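Local coordinates for protein endoglucanase A (Clostridium longisporum, PDB 6Q1I) that hydrolyses internal beta-1,4-glucosidic linkages in cellulose, lichenan and barley beta-glucan, and also acts on xylan, through a family 5 glycoside hydrolase domain, at residues S249-W253 and K290-S295. Numbering follows the deposited sequence.
Sequences SVNTW and KNNTSS
Lys290 runs beside residues 249-251 with its chain fully extended beyond CG (chi2 to chi4 all near 180°), which carries the ammonium group to Ser249 and Val250. There Lys290 NZ donates to Ser249 OG at 2.8 Å and to Val250 O at 3.0 Å, the latter approached from 32° outside the carbonyl plane. The carbonyl oxygens of Phe241 and Asp244 also lie in bonding reach of NZ; with four oxygens around three N-H groups, at least one must be shared. They probably offset the charge, and the ammonium group draws together the main chain of the loop and of helix 239-242. Beside this stem, Lys290 CD lies 4.2 Å from Asn251 CB, and one water accepts from Asn251 ND2 and donates to Lys290 O, bridging the two segments.

The amide of Asn292 works in the middle of the contact. Asn292 ND2 donates to Asn251 O over 3.1 Å; the acceptor lies almost in the amide plane of Asn292, whereas the nitrogen sits above the carbonyl plane of Asn251. On the other branch Asn292 OD1 receives a bent bond from Lys290 N at 2.9 Å, the donor 43° out of the carbonyl plane; together the two bonds set which way round the amide lies. Farther along, Ser295 OG accepts a weak bond from Trp253 N at 3.2 Å, while the indole leads away to pack against Phe241, Pro238 and helix 256-275.

In the (beta/alpha)8 barrel, the contact joins the loop between helices 239-242 and 256-275 to the link from strand 280-285 into helix 293-309. Phe241 of helix 239-242 touches both Asn292 and Ser295, and Asn292 occupies the N-cap position of helix 293-309 without a side-chain capping bond.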
ATOM      1  N   SER A 249      -7.674 -20.934  11.504  1.00 17.79           N
ATOM      2  CA  SER A 249      -8.562 -19.865  11.073  1.00 17.11           C
ATOM      3  C   SER A 249      -9.644 -19.596  12.112  1.00 17.21           C
ATOM      4  O   SER A 249     -10.227 -20.521  12.683  1.00 19.65           O
ATOM      5  CB  SER A 249      -9.217 -20.247   9.745  1.00 17.10           C
ATOM      6  OG  SER A 249     -10.280 -19.368   9.448  1.00 17.28           O
ATOM      7  N   VAL A 250      -9.910 -18.309  12.334  1.00 16.78           N
ATOM      8  CA  VAL A 250     -10.968 -17.809  13.206  1.00 17.03           C
ATOM      9  C   VAL A 250     -11.944 -17.040  12.328  1.00 15.63           C
ATOM     10  O   VAL A 250     -11.524 -16.363  11.383  1.00 15.23           O
ATOM     11  CB  VAL A 250     -10.343 -16.881  14.274  1.00 19.32           C
ATOM     12  CG1 VAL A 250     -11.408 -16.163  15.067  1.00 21.31           C
ATOM     13  CG2 VAL A 250      -9.414 -17.677  15.192  1.00 21.43           C
ATOM     14  N   ASN A 251     -13.247 -17.134  12.628  1.00 16.03           N
ATOM     15  CA  ASN A 251     -14.243 -16.467  11.794  1.00 15.38           C
ATOM     16  C   ASN A 251     -15.172 -15.530  12.559  1.00 15.04           C
ATOM     17  O   ASN A 251     -16.139 -15.031  11.973  1.00 15.19           O
ATOM     18  CB  ASN A 251     -15.053 -17.467  10.957  1.00 16.82           C
ATOM     19  CG  ASN A 251     -15.916 -18.379  11.799  1.00 20.06           C
ATOM     20  OD1 ASN A 251     -15.967 -18.256  13.020  1.00 22.84           O
ATOM     21  ND2 ASN A 251     -16.613 -19.298  11.144  1.00 23.18           N
ATOM     22  N   THR A 252     -14.884 -15.246  13.826  1.00 15.18           N
ATOM     23  CA  THR A 252     -15.643 -14.282  14.605  1.00 15.83           C
ATOM     24  C   THR A 252     -14.692 -13.243  15.184  1.00 14.18           C
ATOM     25  O   THR A 252     -13.516 -13.521  15.429  1.00 15.35           O
ATOM     26  CB  THR A 252     -16.409 -14.971  15.744  1.00 19.90           C
ATOM     27  OG1 THR A 252     -15.486 -15.701  16.557  1.00 23.47           O
ATOM     28  CG2 THR A 252     -17.462 -15.929  15.197  1.00 21.56           C
ATOM     29  N   TRP A 253     -15.222 -12.041  15.404  1.00 13.29           N
ATOM     30  CA  TRP A 253     -14.451 -10.938  15.955  1.00 13.15           C
ATOM     31  C   TRP A 253     -15.390  -9.991  16.691  1.00 14.66           C
ATOM     32  O   TRP A 253     -16.506  -9.732  16.226  1.00 16.84           O
ATOM     33  CB  TRP A 253     -13.731 -10.147  14.851  1.00 13.58           C
ATOM     34  CG  TRP A 253     -12.711  -9.197  15.413  1.00 12.17           C
ATOM     35  CD1 TRP A 253     -11.391  -9.455  15.603  1.00 11.81           C
ATOM     36  CD2 TRP A 253     -12.933  -7.862  15.890  1.00 11.90           C
ATOM     37  NE1 TRP A 253     -10.769  -8.370  16.161  1.00 11.89           N
ATOM     38  CE2 TRP A 253     -11.690  -7.373  16.342  1.00 11.64           C
ATOM     39  CE3 TRP A 253     -14.054  -7.031  15.972  1.00 12.99           C
ATOM     40  CZ2 TRP A 253     -11.538  -6.095  16.877  1.00 12.79           C
ATOM     41  CZ3 TRP A 253     -13.901  -5.762  16.495  1.00 13.18           C
ATOM     42  CH2 TRP A 253     -12.655  -5.307  16.949  1.00 13.13           C
ATOM     43  N   LYS A 290     -15.090 -15.241   4.889  1.00 11.23           N
ATOM     44  CA  LYS A 290     -15.385 -16.517   5.529  1.00 11.48           C
ATOM     45  C   LYS A 290     -16.875 -16.646   5.839  1.00 13.06           C
ATOM     46  O   LYS A 290     -17.259 -17.240   6.849  1.00 14.77           O
ATOM     47  CB  LYS A 290     -14.549 -16.696   6.798  1.00 11.88           C
ATOM     48  CG  LYS A 290     -13.050 -16.587   6.566  1.00 12.00           C
ATOM     49  CD  LYS A 290     -12.247 -16.684   7.863  1.00 11.80           C
ATOM     50  CE  LYS A 290     -10.759 -16.583   7.590  1.00 11.87           C
ATOM     51  NZ  LYS A 290      -9.951 -16.608   8.843  1.00 12.46           N
ATOM     52  N   ASN A 291     -17.724 -16.090   4.973  1.00 12.63           N
ATOM     53  CA  ASN A 291     -19.174 -16.129   5.171  1.00 13.88           C
ATOM     54  C   ASN A 291     -19.524 -15.590   6.556  1.00 14.05           C
ATOM     55  O   ASN A 291     -20.364 -16.140   7.280  1.00 16.38           O
ATOM     56  CB  ASN A 291     -19.743 -17.533   4.937  1.00 15.52           C
ATOM     57  CG  ASN A 291     -21.226 -17.516   4.613  1.00 20.41           C
ATOM     58  OD1 ASN A 291     -21.751 -16.522   4.118  1.00 23.06           O
ATOM     59  ND2 ASN A 291     -21.908 -18.620   4.885  1.00 21.11           N
ATOM     60  N   ASN A 292     -18.867 -14.487   6.916  1.00 13.44           N
ATOM     61  CA  ASN A 292     -18.874 -13.955   8.274  1.00 12.15           C
ATOM     62  C   ASN A 292     -18.949 -12.433   8.249  1.00 12.47           C
ATOM     63  O   ASN A 292     -18.220 -11.737   8.955  1.00 12.96           O
ATOM     64  CB  ASN A 292     -17.634 -14.409   9.042  1.00 12.14           C
ATOM     65  CG  ASN A 292     -16.332 -13.979   8.380  1.00 11.49           C
ATOM     66  OD1 ASN A 292     -16.260 -13.783   7.166  1.00 11.10           O
ATOM     67  ND2 ASN A 292     -15.286 -13.865   9.185  1.00 12.49           N
ATOM     68  N   THR A 293     -19.881 -11.909   7.454  1.00 13.01           N
ATOM     69  CA  THR A 293     -19.946 -10.474   7.199  1.00 13.55           C
ATOM     70  C   THR A 293     -20.165  -9.664   8.473  1.00 13.13           C
ATOM     71  O   THR A 293     -19.622  -8.561   8.606  1.00 12.84           O
ATOM     72  CB  THR A 293     -21.043 -10.200   6.164  1.00 13.82           C
ATOM     73  OG1 THR A 293     -20.745 -10.925   4.963  1.00 15.52           O
ATOM     74  CG2 THR A 293     -21.142  -8.710   5.840  1.00 14.49           C
ATOM     75  N   SER A 294     -20.968 -10.167   9.414  1.00 12.67           N
ATOM     76  CA  SER A 294     -21.229  -9.410  10.638  0.71 12.42           C
ATOM     77  C   SER A 294     -19.935  -9.130  11.396  1.00 12.22           C
ATOM     78  O   SER A 294     -19.690  -8.001  11.848  1.00 13.27           O
ATOM     79  CB  SER A 294     -22.205 -10.168  11.547  0.71 13.53           C
ATOM     80  OG  SER A 294     -23.457 -10.375  10.928  0.71 15.07           O
ATOM     81  N   SER A 295     -19.095 -10.156  11.552  1.00 12.24           N
ATOM     82  CA  SER A 295     -17.828  -9.979  12.255  1.00 11.81           C
ATOM     83  C   SER A 295     -16.863  -9.120  11.451  1.00 10.91           C
ATOM     84  O   SER A 295     -16.141  -8.291  12.020  1.00 10.89           O
ATOM     85  CB  SER A 295     -17.184 -11.334  12.543  1.00 13.82           C
ATOM     86  OG  SER A 295     -17.831 -11.988  13.616  1.00 17.42           O
TER
HETATM   87  O   HOH W   1     -16.723 -19.464   8.265  1.00 25.67           O